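Local structure of mitochondrial association factor 1 (Toxoplasma gondii, 6BXS) at residues Arg44-Leu55 with Glu162-Pro173; Pro8-Leu16 with Leu265-Lys276. The protein is a member of the mitochondrial association factor 1 family, linked to the parasite's manipulation of host mitochondria, and has a macro-type domain. One frame throughout, in Å; residues are numbered along the deposited sequence.

Both contacts belong to one mixed sheet, whose strands run in the order 8-13, 19-24, 253-256, 213-216, 45-50, 166-170, 147-152, 120-126 and 109-111. Contact 1 joins two neighbouring parallel strands, 45-50 and 166-170; its centre lies about 4 Å from the centre of the chain. Contact 2 lies at the border, where strand 8-13 at one edge of the sheet meets the final helix, 263-276. Their centres are 24 Å apart and their nearest atoms about 11 Å. Along the chain, contact 1 is nested inside the loop closed by contact 2, which brings the two ends of the chain together around a macro-type core.

Contact 1 (Arg44-Leu55 with Glu162-Pro173); sequences RVATVDAGTYGL and EMNDVMLYTVAP
R44 reaches D165 and E162 in the loop just before strand 166-170. Its CB lies 3.9 Å from M163 O; the chain then runs extended through CG and bends at chi3 (44°), which brings the guanidinium round to that loop. NE turns to P210 O. NH1 donates to the syn lone pair of D165 OD1 at 2.6 Å, the core of a salt bridge in which carboxylate and guanidinium planes stand 75° apart, and it also touches V166 CG2. NH2 donates to E162 O from above its carbonyl plane. K209 is a second cation on D165, so the acid probably stays ionised.

Beyond this end the strands pair in parallel, as central strands of a macro-domain sheet: L168 N bonds to T47 O, D49 N to L168 O and T170 N to D49 O. On the side toward helix 179-202, V48 CG1 presses tightly on T170 CG2, 3.5 Å away. On the other face the Y169 ring receives G51 CA over one side, 3.6 Å from its centroid, a CH-pi contact. Its OH accepts from T52 N at 2.7 Å and from T52 OG1, and donates to F56 O, so the hydroxyl is held from the T52-L55 turn and the residue after it. Past the strands, Y53 OH donates to A172 O, while Y53 CD1 meets V171 CG1 at 3.3 Å.

Contact 2 (Pro8-Leu16 with Leu265-Lys276); sequences PLTLRFTCL and LRGLMESERKYK. With SO4 (sulfate ion), chain H.
E272 turns its carboxylate to the backbone of T14 and C15, and the hydrogen bonds across this contact are made there. OE2 receives T14 N at 3.1 Å in a nearly straight bond (170°), and OE1 receives C15 N at 3.1 Å. Both oxygens use their syn lone pairs, so the group grips two successive amides of the short 3-10 segment that follows strand 8-13. With CG anti to the backbone N (chi1 180°), the chain leaves the helix and then bends at chi2 (75°) to bring the acid up to these amides.

The aromatic contacts lie before and after this grip. C15 CA sits over one face of the Y275 ring, 3.9 Å from its centroid, in a CH-pi contact, and C15 CB packs on Y275 CB; T14 CG2 reaches CD1 of the same ring and also touches K276 CG. The F13 ring meets the helix with CE2 and CZ: L268 O comes to its edge near the ring plane, and CZ is 3.3 Å from M269 CE.

Apolar contacts continue toward the start of the strand. L11 CD1 touches both M269 CE (3.5 Å) and L265 CD1 (3.6 Å), crossing both side chains at about a right angle.

On the exposed side of the helix, away from P8-L16, R266 NH1 donates a hydrogen bond to O3 of a sulfate, probably from the crystallisation liquor, at 2.8 Å.

Strand 8-13 lies at one edge of the sheet and pairs with strand 19-24, whose F23 also touches L265 and L268. The helix packs in turn on helix 230-248, where S271 OG bonds to R235 and E242.

Contact 1 (Arg44-Leu55 with Glu162-Pro173)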
loop_
_atom_site.group_PDB
_atom_site.type_symbol
_atom_site.label_atom_id
_atom_site.label_comp_id
_atom_site.label_asym_id
_atom_site.label_seq_id
_atom_site.Cartn_x
_atom_site.Cartn_y
_atom_site.Cartn_z
ATOM N N ARG A 44 14.871 4.627 -1.020
ATOM C CA ARG A 44 13.559 5.259 -1.032
ATOM C C ARG A 44 12.450 4.220 -0.904
ATOM O O ARG A 44 12.072 3.572 -1.881
ATOM C CB ARG A 44 13.371 6.072 -2.311
ATOM C CG ARG A 44 14.532 7.008 -2.635
ATOM C CD ARG A 44 14.250 7.810 -3.897
ATOM N NE ARG A 44 12.879 8.309 -3.898
ATOM C CZ ARG A 44 12.474 9.400 -3.255
ATOM N NH1 ARG A 44 11.199 9.757 -3.306
ATOM N NH2 ARG A 44 13.334 10.137 -2.564
ATOM N N VAL A 45 11.937 4.072 0.313
ATOM C CA VAL A 45 10.885 3.105 0.603
ATOM C C VAL A 45 9.527 3.796 0.676
ATOM O O VAL A 45 9.342 4.727 1.458
ATOM C CB VAL A 45 11.148 2.372 1.931
ATOM C CG1 VAL A 45 10.126 1.256 2.142
ATOM C CG2 VAL A 45 12.563 1.814 1.962
ATOM N N ALA A 46 8.586 3.334 -0.143
ATOM C CA ALA A 46 7.219 3.840 -0.117
ATOM C C ALA A 46 6.322 2.871 0.641
ATOM O O ALA A 46 6.210 1.705 0.274
ATOM C CB ALA A 46 6.699 4.051 -1.530
ATOM N N THR A 47 5.685 3.356 1.700
ATOM C CA THR A 47 4.843 2.508 2.532
ATOM C C THR A 47 3.393 2.556 2.054
ATOM O O THR A 47 2.870 3.621 1.716
ATOM C CB THR A 47 4.927 2.926 4.008
ATOM O OG1 THR A 47 6.297 2.892 4.428
ATOM C CG2 THR A 47 4.109 1.988 4.881
ATOM N N VAL A 48 2.754 1.390 2.033
ATOM C CA VAL A 48 1.402 1.249 1.504
ATOM C C VAL A 48 0.362 1.329 2.615
ATOM O O VAL A 48 0.287 0.458 3.478
ATOM C CB VAL A 48 1.236 -0.085 0.749
ATOM C CG1 VAL A 48 -0.224 -0.317 0.356
ATOM C CG2 VAL A 48 2.132 -0.110 -0.485
ATOM N N ASP A 49 -0.450 2.380 2.574
ATOM C CA ASP A 49 -1.514 2.569 3.548
ATOM C C ASP A 49 -2.647 1.576 3.321
ATOM O O ASP A 49 -3.173 1.472 2.213
ATOM C CB ASP A 49 -2.052 3.998 3.464
ATOM C CG ASP A 49 -2.957 4.359 4.630
ATOM O OD1 ASP A 49 -3.308 3.464 5.430
ATOM O OD2 ASP A 49 -3.327 5.548 4.740
ATOM N N ALA A 50 -3.025 0.849 4.367
ATOM C CA ALA A 50 -4.219 0.013 4.309
ATOM C C ALA A 50 -5.445 0.919 4.336
ATOM O O ALA A 50 -5.964 1.251 5.401
ATOM C CB ALA A 50 -4.247 -0.976 5.461
ATOM N N GLY A 51 -5.900 1.308 3.149
ATOM C CA GLY A 51 -6.900 2.348 3.004
ATOM C C GLY A 51 -8.317 1.930 3.332
ATOM O O GLY A 51 -8.618 0.746 3.481
ATOM N N THR A 52 -9.191 2.926 3.434
ATOM C CA THR A 52 -10.603 2.709 3.713
ATOM C C THR A 52 -11.406 2.770 2.418
ATOM O O THR A 52 -10.957 3.340 1.426
ATOM C CB THR A 52 -11.148 3.762 4.692
ATOM O OG1 THR A 52 -10.978 5.062 4.121
ATOM C CG2 THR A 52 -10.409 3.698 6.025
ATOM N N TYR A 53 -12.599 2.191 2.439
ATOM C CA TYR A 53 -13.471 2.183 1.271
ATOM C C TYR A 53 -13.948 3.590 0.915
ATOM O O TYR A 53 -14.357 3.844 -0.219
ATOM C CB TYR A 53 -14.661 1.254 1.523
ATOM C CG TYR A 53 -14.232 -0.155 1.873
ATOM C CD1 TYR A 53 -13.532 -0.929 0.957
ATOM C CD2 TYR A 53 -14.514 -0.708 3.118
ATOM C CE1 TYR A 53 -13.126 -2.212 1.264
ATOM C CE2 TYR A 53 -14.112 -1.997 3.435
ATOM C CZ TYR A 53 -13.416 -2.743 2.503
ATOM O OH TYR A 53 -13.010 -4.022 2.806
ATOM N N GLY A 54 -13.879 4.503 1.881
ATOM C CA GLY A 54 -14.233 5.894 1.654
ATOM C C GLY A 54 -13.064 6.740 1.174
ATOM O O GLY A 54 -13.236 7.919 0.867
ATOM N N LEU A 55 -11.875 6.140 1.133
ATOM C CA LEU A 55 -10.687 6.754 0.529
ATOM C C LEU A 55 -10.116 7.954 1.294
ATOM O O LEU A 55 -9.475 8.813 0.692
ATOM C CB LEU A 55 -10.990 7.191 -0.909
ATOM C CG LEU A 55 -11.639 6.170 -1.845
ATOM C CD1 LEU A 55 -11.800 6.772 -3.236
ATOM C CD2 LEU A 55 -10.826 4.888 -1.903
ATOM N N GLU A 162 14.288 13.340 2.852
ATOM C CA GLU A 162 13.897 13.385 1.443
ATOM C C GLU A 162 13.475 12.021 0.892
ATOM O O GLU A 162 12.637 11.940 -0.007
ATOM C CB GLU A 162 15.056 13.933 0.602
ATOM C CG GLU A 162 14.706 14.253 -0.845
ATOM C CD GLU A 162 15.863 13.996 -1.795
ATOM O OE1 GLU A 162 16.186 12.811 -2.039
ATOM O OE2 GLU A 162 16.454 14.978 -2.294
ATOM N N MET A 163 14.055 10.952 1.432
ATOM C CA MET A 163 13.813 9.609 0.912
ATOM C C MET A 163 12.479 9.011 1.362
ATOM O O MET A 163 12.087 7.945 0.883
ATOM C CB MET A 163 14.945 8.671 1.333
ATOM C CG MET A 163 16.290 8.989 0.702
ATOM S SD MET A 163 17.535 7.757 1.129
ATOM C CE MET A 163 18.915 8.314 0.131
ATOM N N ASN A 164 11.788 9.692 2.274
ATOM C CA ASN A 164 10.535 9.181 2.834
ATOM C C ASN A 164 9.292 9.887 2.287
ATOM O O ASN A 164 8.220 9.807 2.885
ATOM C CB ASN A 164 10.556 9.309 4.362
ATOM C CG ASN A 164 11.596 8.415 5.009
ATOM O OD1 ASN A 164 11.995 7.398 4.446
ATOM N ND2 ASN A 164 12.034 8.791 6.207
ATOM N N ASP A 165 9.428 10.556 1.146
ATOM C CA ASP A 165 8.372 11.440 0.655
ATOM C C ASP A 165 7.471 10.802 -0.403
ATOM O O ASP A 165 6.829 11.509 -1.181
ATOM C CB ASP A 165 8.993 12.719 0.091
ATOM C CG ASP A 165 9.857 12.462 -1.124
ATOM O OD1 ASP A 165 10.174 11.285 -1.401
ATOM O OD2 ASP A 165 10.228 13.443 -1.798
ATOM N N VAL A 166 7.433 9.473 -0.438
ATOM C CA VAL A 166 6.469 8.755 -1.268
ATOM C C VAL A 166 5.664 7.785 -0.416
ATOM O O VAL A 166 6.225 7.022 0.370
ATOM C CB VAL A 166 7.148 7.973 -2.407
ATOM C CG1 VAL A 166 6.110 7.204 -3.223
ATOM C CG2 VAL A 166 7.932 8.911 -3.306
ATOM N N MET A 167 4.345 7.827 -0.579
ATOM C CA MET A 167 3.455 6.884 0.081
ATOM C C MET A 167 2.495 6.300 -0.937
ATOM O O MET A 167 2.267 6.885 -1.996
ATOM C CB MET A 167 2.673 7.556 1.216
ATOM C CG MET A 167 1.713 8.653 0.767
ATOM S SD MET A 167 0.572 9.173 2.068
ATOM C CE MET A 167 -0.547 7.774 2.148
ATOM N N LEU A 168 1.949 5.134 -0.615
ATOM C CA LEU A 168 0.866 4.555 -1.389
ATOM C C LEU A 168 -0.347 4.348 -0.491
ATOM O O LEU A 168 -0.235 4.325 0.734
ATOM C CB LEU A 168 1.291 3.234 -2.033
ATOM C CG LEU A 168 2.182 3.341 -3.275
ATOM C CD1 LEU A 168 3.582 2.856 -2.959
ATOM C CD2 LEU A 168 1.596 2.561 -4.444
ATOM N N TYR A 169 -1.501 4.203 -1.129
ATOM C CA TYR A 169 -2.778 4.032 -0.448
ATOM C C TYR A 169 -3.580 3.049 -1.287
ATOM O O TYR A 169 -3.745 3.250 -2.490
ATOM C CB TYR A 169 -3.498 5.379 -0.299
ATOM C CG TYR A 169 -4.822 5.356 0.448
ATOM C CD1 TYR A 169 -5.962 4.798 -0.122
ATOM C CD2 TYR A 169 -4.942 5.936 1.707
ATOM C CE1 TYR A 169 -7.172 4.796 0.551
ATOM C CE2 TYR A 169 -6.151 5.940 2.387
ATOM C CZ TYR A 169 -7.262 5.369 1.803
ATOM O OH TYR A 169 -8.467 5.368 2.472
ATOM N N THR A 170 -4.047 1.974 -0.661
ATOM C CA THR A 170 -4.774 0.934 -1.383
ATOM C C THR A 170 -5.939 0.404 -0.555
ATOM O O THR A 170 -5.925 0.467 0.677
ATOM C CB THR A 170 -3.840 -0.240 -1.783
ATOM O OG1 THR A 170 -4.478 -1.039 -2.785
ATOM C CG2 THR A 170 -3.478 -1.111 -0.581
ATOM N N VAL A 171 -6.945 -0.118 -1.250
ATOM C CA VAL A 171 -8.175 -0.588 -0.622
ATOM C C VAL A 171 -8.319 -2.093 -0.799
ATOM O O VAL A 171 -8.502 -2.584 -1.914
ATOM C CB VAL A 171 -9.411 0.119 -1.213
ATOM C CG1 VAL A 171 -10.694 -0.390 -0.565
ATOM C CG2 VAL A 171 -9.295 1.626 -1.042
ATOM N N ALA A 172 -8.250 -2.816 0.313
ATOM C CA ALA A 172 -8.288 -4.273 0.299
ATOM C C ALA A 172 -9.723 -4.788 0.361
ATOM O O ALA A 172 -10.604 -4.112 0.892
ATOM C CB ALA A 172 -7.482 -4.824 1.462
ATOM N N PRO A 173 -9.964 -5.995 -0.176
ATOM C CA PRO A 173 -11.308 -6.581 -0.134
ATOM C C PRO A 173 -11.718 -6.996 1.275
ATOM O O PRO A 173 -10.876 -7.450 2.049
ATOM C CB PRO A 173 -11.187 -7.802 -1.048
ATOM C CG PRO A 173 -9.752 -8.171 -0.993
ATOM C CD PRO A 173 -9.000 -6.881 -0.853
HETATM O O HOH W 1 9.700 7.329 -0.061
#

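Contact 2 (Pro8-Leu16 with Leu265-Lys276)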
loop_
_atom_site.group_PDB
_atom_site.type_symbol
_atom_site.label_atom_id
_atom_site.label_comp_id
_atom_site.label_asym_id
_atom_site.label_seq_id
_atom_site.Cartn_x
_atom_site.Cartn_y
_atom_site.Cartn_z
ATOM N N PRO A 8 14.901 -7.038 10.522
ATOM C CA PRO A 8 14.544 -7.249 9.115
ATOM C C PRO A 8 14.950 -8.638 8.619
ATOM O O PRO A 8 15.992 -8.790 7.978
ATOM C CB PRO A 8 15.321 -6.144 8.396
ATOM C CG PRO A 8 16.532 -5.943 9.233
ATOM C CD PRO A 8 16.120 -6.218 10.660
ATOM N N LEU A 9 14.134 -9.642 8.926
ATOM C CA LEU A 9 14.376 -10.998 8.446
ATOM C C LEU A 9 14.243 -11.046 6.929
ATOM O O LEU A 9 13.188 -10.724 6.379
ATOM C CB LEU A 9 13.405 -11.986 9.099
ATOM C CG LEU A 9 13.358 -13.408 8.531
ATOM C CD1 LEU A 9 14.708 -14.103 8.656
ATOM C CD2 LEU A 9 12.269 -14.211 9.227
ATOM N N THR A 10 15.318 -11.452 6.259
ATOM C CA THR A 10 15.356 -11.506 4.802
ATOM C C THR A 10 15.402 -12.952 4.322
ATOM O O THR A 10 16.251 -13.733 4.757
ATOM C CB THR A 10 16.570 -10.738 4.247
ATOM O OG1 THR A 10 16.542 -9.388 4.724
ATOM C CG2 THR A 10 16.558 -10.731 2.725
ATOM N N LEU A 11 14.482 -13.299 3.424
ATOM C CA LEU A 11 14.389 -14.649 2.877
ATOM C C LEU A 11 14.243 -14.608 1.360
ATOM O O LEU A 11 13.513 -13.778 0.821
ATOM C CB LEU A 11 13.208 -15.397 3.498
ATOM C CG LEU A 11 13.277 -15.614 5.012
ATOM C CD1 LEU A 11 11.972 -16.198 5.527
ATOM C CD2 LEU A 11 14.444 -16.514 5.382
ATOM N N ARG A 12 14.940 -15.515 0.679
ATOM C CA ARG A 12 14.909 -15.577 -0.777
ATOM C C ARG A 12 13.813 -16.517 -1.255
ATOM O O ARG A 12 13.608 -17.585 -0.681
ATOM C CB ARG A 12 16.261 -16.031 -1.324
ATOM C CG ARG A 12 16.320 -16.100 -2.840
ATOM C CD ARG A 12 17.751 -15.974 -3.331
ATOM N NE ARG A 12 18.280 -14.635 -3.081
ATOM C CZ ARG A 12 19.572 -14.338 -2.985
ATOM N NH1 ARG A 12 20.494 -15.284 -3.111
ATOM N NH2 ARG A 12 19.945 -13.087 -2.756
ATOM N N PHE A 13 13.115 -16.111 -2.312
ATOM C CA PHE A 13 11.978 -16.863 -2.827
ATOM C C PHE A 13 12.149 -17.182 -4.302
ATOM O O PHE A 13 12.141 -16.286 -5.146
ATOM C CB PHE A 13 10.685 -16.077 -2.605
ATOM C CG PHE A 13 10.287 -15.973 -1.165
ATOM C CD1 PHE A 13 10.808 -14.975 -0.358
ATOM C CD2 PHE A 13 9.399 -16.880 -0.613
ATOM C CE1 PHE A 13 10.445 -14.882 0.970
ATOM C CE2 PHE A 13 9.033 -16.789 0.712
ATOM C CZ PHE A 13 9.557 -15.792 1.506
ATOM N N THR A 14 12.303 -18.464 -4.608
ATOM C CA THR A 14 12.457 -18.897 -5.987
ATOM C C THR A 14 11.122 -18.805 -6.722
ATOM O O THR A 14 11.087 -18.729 -7.950
ATOM C CB THR A 14 12.999 -20.339 -6.075
ATOM O OG1 THR A 14 13.304 -20.658 -7.437
ATOM C CG2 THR A 14 11.987 -21.334 -5.539
ATOM N N CYS A 15 10.026 -18.815 -5.969
ATOM C CA CYS A 15 8.701 -18.645 -6.559
ATOM C C CYS A 15 8.472 -17.193 -6.974
ATOM O O CYS A 15 7.501 -16.885 -7.666
ATOM C CB CYS A 15 7.608 -19.092 -5.582
ATOM S SG CYS A 15 7.380 -18.015 -4.146
ATOM N N LEU A 16 9.371 -16.308 -6.545
ATOM C CA LEU A 16 9.316 -14.893 -6.909
ATOM C C LEU A 16 10.541 -14.487 -7.725
ATOM O O LEU A 16 11.021 -13.356 -7.621
ATOM C CB LEU A 16 9.217 -14.018 -5.657
ATOM C CG LEU A 16 8.057 -14.307 -4.700
ATOM C CD1 LEU A 16 8.115 -13.368 -3.505
ATOM C CD2 LEU A 16 6.717 -14.190 -5.407
ATOM N N LEU A 265 4.400 -13.828 6.262
ATOM C CA LEU A 265 5.531 -14.739 6.130
ATOM C C LEU A 265 5.075 -16.169 5.849
ATOM O O LEU A 265 5.523 -16.790 4.889
ATOM C CB LEU A 265 6.380 -14.697 7.403
ATOM C CG LEU A 265 7.582 -15.644 7.478
ATOM C CD1 LEU A 265 8.591 -15.334 6.386
ATOM C CD2 LEU A 265 8.232 -15.555 8.846
ATOM N N ARG A 266 4.176 -16.683 6.685
ATOM C CA ARG A 266 3.725 -18.069 6.568
ATOM C C ARG A 266 3.063 -18.368 5.229
ATOM O O ARG A 266 3.237 -19.451 4.675
ATOM C CB ARG A 266 2.745 -18.409 7.690
ATOM C CG ARG A 266 3.399 -18.727 9.020
ATOM C CD ARG A 266 2.600 -19.782 9.765
ATOM N NE ARG A 266 2.651 -19.600 11.211
ATOM C CZ ARG A 266 2.101 -20.434 12.087
ATOM N NH1 ARG A 266 1.460 -21.517 11.668
ATOM N NH2 ARG A 266 2.196 -20.184 13.385
ATOM N N GLY A 267 2.288 -17.414 4.722
ATOM C CA GLY A 267 1.604 -17.595 3.456
ATOM C C GLY A 267 2.587 -17.775 2.316
ATOM O O GLY A 267 2.409 -18.641 1.458
ATOM N N LEU A 268 3.634 -16.957 2.311
ATOM C CA LEU A 268 4.645 -17.016 1.262
ATOM C C LEU A 268 5.563 -18.224 1.434
ATOM O O LEU A 268 6.009 -18.809 0.448
ATOM C CB LEU A 268 5.464 -15.723 1.241
ATOM C CG LEU A 268 4.868 -14.593 0.396
ATOM C CD1 LEU A 268 5.554 -13.265 0.696
ATOM C CD2 LEU A 268 4.968 -14.915 -1.091
ATOM N N MET A 269 5.849 -18.590 2.682
ATOM C CA MET A 269 6.592 -19.816 2.969
ATOM C C MET A 269 5.883 -21.005 2.336
ATOM O O MET A 269 6.517 -21.896 1.771
ATOM C CB MET A 269 6.728 -20.042 4.477
ATOM C CG MET A 269 7.733 -19.142 5.184
ATOM S SD MET A 269 9.452 -19.537 4.810
ATOM C CE MET A 269 9.826 -18.250 3.629
ATOM N N GLU A 270 4.558 -21.008 2.438
ATOM C CA GLU A 270 3.744 -22.083 1.886
ATOM C C GLU A 270 3.793 -22.078 0.361
ATOM O O GLU A 270 3.836 -23.134 -0.267
ATOM C CB GLU A 270 2.299 -21.958 2.373
ATOM C CG GLU A 270 1.400 -23.112 1.951
ATOM C CD GLU A 270 0.125 -23.204 2.772
ATOM O OE1 GLU A 270 0.158 -22.892 3.982
ATOM O OE2 GLU A 270 -0.919 -23.588 2.202
ATOM N N SER A 271 3.793 -20.885 -0.228
ATOM C CA SER A 271 3.897 -20.749 -1.678
ATOM C C SER A 271 5.249 -21.254 -2.169
ATOM O O SER A 271 5.337 -21.910 -3.206
ATOM C CB SER A 271 3.696 -19.294 -2.098
ATOM O OG SER A 271 2.329 -18.931 -2.036
ATOM N N GLU A 272 6.299 -20.938 -1.417
ATOM C CA GLU A 272 7.650 -21.376 -1.744
ATOM C C GLU A 272 7.741 -22.897 -1.699
ATOM O O GLU A 272 8.309 -23.524 -2.594
ATOM C CB GLU A 272 8.661 -20.755 -0.774
ATOM C CG GLU A 272 10.117 -21.145 -1.003
ATOM C CD GLU A 272 10.736 -20.454 -2.205
ATOM O OE1 GLU A 272 9.985 -19.899 -3.034
ATOM O OE2 GLU A 272 11.981 -20.457 -2.314
ATOM N N ARG A 273 7.177 -23.479 -0.646
ATOM C CA ARG A 273 7.165 -24.927 -0.474
ATOM C C ARG A 273 6.407 -25.588 -1.622
ATOM O O ARG A 273 6.829 -26.617 -2.148
ATOM C CB ARG A 273 6.526 -25.294 0.868
ATOM C CG ARG A 273 6.778 -26.724 1.328
ATOM C CD ARG A 273 8.089 -26.855 2.094
ATOM N NE ARG A 273 8.112 -28.057 2.927
ATOM C CZ ARG A 273 7.572 -28.142 4.140
ATOM N NH1 ARG A 273 6.956 -27.095 4.677
ATOM N NH2 ARG A 273 7.644 -29.276 4.820
ATOM N N LYS A 274 5.291 -24.979 -2.010
ATOM C CA LYS A 274 4.456 -25.511 -3.081
ATOM C C LYS A 274 5.164 -25.418 -4.429
ATOM O O LYS A 274 5.010 -26.290 -5.283
ATOM C CB LYS A 274 3.122 -24.764 -3.139
ATOM C CG LYS A 274 1.904 -25.660 -2.999
ATOM C CD LYS A 274 0.702 -24.898 -2.463
ATOM C CE LYS A 274 -0.387 -25.849 -1.998
ATOM N NZ LYS A 274 -1.545 -25.126 -1.405
ATOM N N TYR A 275 5.938 -24.354 -4.610
ATOM C CA TYR A 275 6.684 -24.145 -5.844
ATOM C C TYR A 275 7.856 -25.116 -5.945
ATOM O O TYR A 275 8.090 -25.712 -6.996
ATOM C CB TYR A 275 7.184 -22.701 -5.920
ATOM C CG TYR A 275 7.935 -22.362 -7.190
ATOM C CD1 TYR A 275 9.282 -22.668 -7.327
ATOM C CD2 TYR A 275 7.300 -21.724 -8.247
ATOM C CE1 TYR A 275 9.973 -22.357 -8.482
ATOM C CE2 TYR A 275 7.984 -21.409 -9.408
ATOM C CZ TYR A 275 9.321 -21.727 -9.518
ATOM O OH TYR A 275 10.010 -21.416 -10.668
ATOM N N LYS A 276 8.587 -25.274 -4.845
ATOM C CA LYS A 276 9.789 -26.103 -4.834
ATOM C C LYS A 276 9.474 -27.597 -4.808
ATOM O O LYS A 276 10.372 -28.425 -4.957
ATOM C CB LYS A 276 10.669 -25.745 -3.634
ATOM C CG LYS A 276 11.506 -24.486 -3.832
ATOM C CD LYS A 276 12.702 -24.429 -2.885
ATOM C CE LYS A 276 13.751 -25.491 -3.204
ATOM N NZ LYS A 276 14.224 -25.434 -4.617
HETATM S S SO4 H . 0.771 -22.654 7.979
HETATM O O1 SO4 H . -0.390 -23.540 7.947
HETATM O O2 SO4 H . 0.318 -21.265 7.934
HETATM O O3 SO4 H . 1.527 -22.881 9.209
HETATM O O4 SO4 H . 1.626 -22.935 6.829
#